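Side-chain contact in type IV pilus assembly protein PilF (Pseudomonas aeruginosa, PDB 2HO1), which enables outer-membrane localization and assembly of the PilQ secretin, and so supports type IV pilus function in adhesion and twitching motility: residues Ala73-Ala78 against Asn104-Asn109. Sequence-based numbering, arbitrary orientation.
Sequences AHAALA and NARVLN
A75 of helix 71-83 meets R106 and V107 at the start of helix 105-117, which opens TPR 3 in this superhelix of TPR repeats; the contact is small, apolar at V107 and flanked by the R106 guanidinium. Helix 87-100 comes between the two in the chain. Across the contact no hydrogen bond forms, and just 84 Å² is buried. N104 leads into the second helix as its N-cap: OD1 accepts from the backbone N of V107 at 3.1 Å. The bond is nearly straight at the hydrogen, 173°, although the N lies well above the carbonyl plane of the amide. The other end of that amide, ND2, is hydrogen-bonded to D101, which probably helps fix the rotation of the amide. R106 reaches across with its long side chain. CG is anti to the backbone N and the chain stays extended as far as CD before the bend at chi3 (70°), which brings the guanidinium up beside A75; NH2 stops 4.0 Å from A75 CB, in an oblique approach. The same nitrogen makes a long, weak ion pair with D72, just ahead of 73-78. V107 comes next and faces A75 directly, the two CA atoms 6.5 Å apart, a close approach of the helices that the small alanine side chain permits. With V107 CG1 anti to the backbone N (chi1 176°), it is the other methyl, CG2, that touches A75 CB at 3.8 Å. V107 also touches L98 on helix 87-100. L108 packs on helix 121-131, the other helix of the same repeat, while N109 OD1 is hydrogen-bonded to N146 ND2 on helix 140-153.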
loop_
_atom_site.group_PDB
_atom_site.type_symbol
_atom_site.label_atom_id
_atom_site.label_comp_id
_atom_site.label_asym_id
_atom_site.label_seq_id
_atom_site.Cartn_x
_atom_site.Cartn_y
_atom_site.Cartn_z
ATOM N N ALA A 73 -13.852 -20.008 -7.046
ATOM C CA ALA A 73 -14.826 -20.860 -6.358
ATOM C C ALA A 73 -14.596 -20.782 -4.852
ATOM O O ALA A 73 -15.551 -20.695 -4.057
ATOM C CB ALA A 73 -14.732 -22.288 -6.845
ATOM N N HIS A 74 -13.334 -20.820 -4.444
ATOM C CA HIS A 74 -13.041 -20.666 -3.016
ATOM C C HIS A 74 -13.531 -19.295 -2.543
ATOM O O HIS A 74 -14.188 -19.170 -1.502
ATOM C CB HIS A 74 -11.552 -20.795 -2.774
ATOM C CG HIS A 74 -11.080 -22.205 -2.809
ATOM N ND1 HIS A 74 -11.567 -23.170 -1.950
ATOM C CD2 HIS A 74 -10.179 -22.823 -3.602
ATOM C CE1 HIS A 74 -10.981 -24.322 -2.216
ATOM N NE2 HIS A 74 -10.134 -24.140 -3.212
ATOM N N ALA A 75 -13.259 -18.266 -3.338
ATOM C CA ALA A 75 -13.661 -16.905 -2.976
ATOM C C ALA A 75 -15.171 -16.735 -2.808
ATOM O O ALA A 75 -15.637 -16.054 -1.896
ATOM C CB ALA A 75 -13.129 -15.916 -4.017
ATOM N N ALA A 76 -15.946 -17.336 -3.703
ATOM C CA ALA A 76 -17.395 -17.257 -3.615
ATOM C C ALA A 76 -17.878 -18.020 -2.377
ATOM O O ALA A 76 -18.757 -17.556 -1.647
ATOM C CB ALA A 76 -18.027 -17.851 -4.891
ATOM N N LEU A 77 -17.321 -19.204 -2.155
ATOM C CA LEU A 77 -17.698 -19.994 -0.981
ATOM C C LEU A 77 -17.376 -19.170 0.280
ATOM O O LEU A 77 -18.133 -19.183 1.239
ATOM C CB LEU A 77 -16.948 -21.326 -0.992
ATOM C CG LEU A 77 -17.415 -22.458 -0.063
ATOM C CD1 LEU A 77 -18.914 -22.765 -0.256
ATOM C CD2 LEU A 77 -16.571 -23.698 -0.395
ATOM N N ALA A 78 -16.254 -18.441 0.255
ATOM C CA ALA A 78 -15.861 -17.565 1.347
ATOM C C ALA A 78 -16.931 -16.543 1.708
ATOM O O ALA A 78 -17.175 -16.301 2.887
ATOM C CB ALA A 78 -14.542 -16.878 1.037
ATOM N N ASN A 104 -4.409 -11.420 -6.372
ATOM C CA ASN A 104 -5.725 -11.186 -6.951
ATOM C C ASN A 104 -6.414 -10.053 -6.179
ATOM O O ASN A 104 -6.929 -10.264 -5.076
ATOM C CB ASN A 104 -6.565 -12.468 -6.817
ATOM C CG ASN A 104 -7.938 -12.327 -7.407
ATOM O OD1 ASN A 104 -8.605 -11.325 -7.238
ATOM N ND2 ASN A 104 -8.380 -13.353 -8.092
ATOM N N ALA A 105 -6.461 -8.870 -6.772
ATOM C CA ALA A 105 -7.031 -7.688 -6.114
ATOM C C ALA A 105 -8.486 -7.769 -5.672
ATOM O O ALA A 105 -8.851 -7.215 -4.636
ATOM C CB ALA A 105 -6.831 -6.434 -7.008
ATOM N N ARG A 106 -9.330 -8.413 -6.474
ATOM C CA ARG A 106 -10.725 -8.532 -6.123
ATOM C C ARG A 106 -10.875 -9.348 -4.823
ATOM O O ARG A 106 -11.586 -8.943 -3.903
ATOM C CB ARG A 106 -11.494 -9.216 -7.269
ATOM C CG ARG A 106 -13.000 -9.287 -7.042
ATOM C CD ARG A 106 -13.705 -10.052 -8.193
ATOM N NE ARG A 106 -13.374 -11.468 -8.124
ATOM C CZ ARG A 106 -13.966 -12.318 -7.285
ATOM N NH1 ARG A 106 -14.947 -11.890 -6.477
ATOM N NH2 ARG A 106 -13.603 -13.597 -7.264
ATOM N N VAL A 107 -10.187 -10.483 -4.765
ATOM C CA VAL A 107 -10.262 -11.364 -3.621
ATOM C C VAL A 107 -9.533 -10.761 -2.429
ATOM O O VAL A 107 -10.023 -10.867 -1.295
ATOM C CB VAL A 107 -9.706 -12.742 -3.986
ATOM C CG1 VAL A 107 -9.676 -13.654 -2.762
ATOM C CG2 VAL A 107 -10.585 -13.343 -5.088
ATOM N N LEU A 108 -8.404 -10.096 -2.675
ATOM C CA LEU A 108 -7.701 -9.435 -1.583
ATOM C C LEU A 108 -8.625 -8.367 -0.997
ATOM O O LEU A 108 -8.661 -8.164 0.217
ATOM C CB LEU A 108 -6.408 -8.781 -2.068
ATOM C CG LEU A 108 -5.220 -9.740 -2.293
ATOM C CD1 LEU A 108 -4.111 -9.002 -3.086
ATOM C CD2 LEU A 108 -4.678 -10.251 -0.916
ATOM N N ASN A 109 -9.393 -7.693 -1.842
ATOM C CA ASN A 109 -10.259 -6.640 -1.329
ATOM C C ASN A 109 -11.446 -7.220 -0.554
ATOM O O ASN A 109 -11.789 -6.702 0.482
ATOM C CB ASN A 109 -10.741 -5.720 -2.463
ATOM C CG ASN A 109 -11.606 -4.576 -1.949
ATOM O OD1 ASN A 109 -11.197 -3.804 -1.077
ATOM N ND2 ASN A 109 -12.798 -4.462 -2.484
#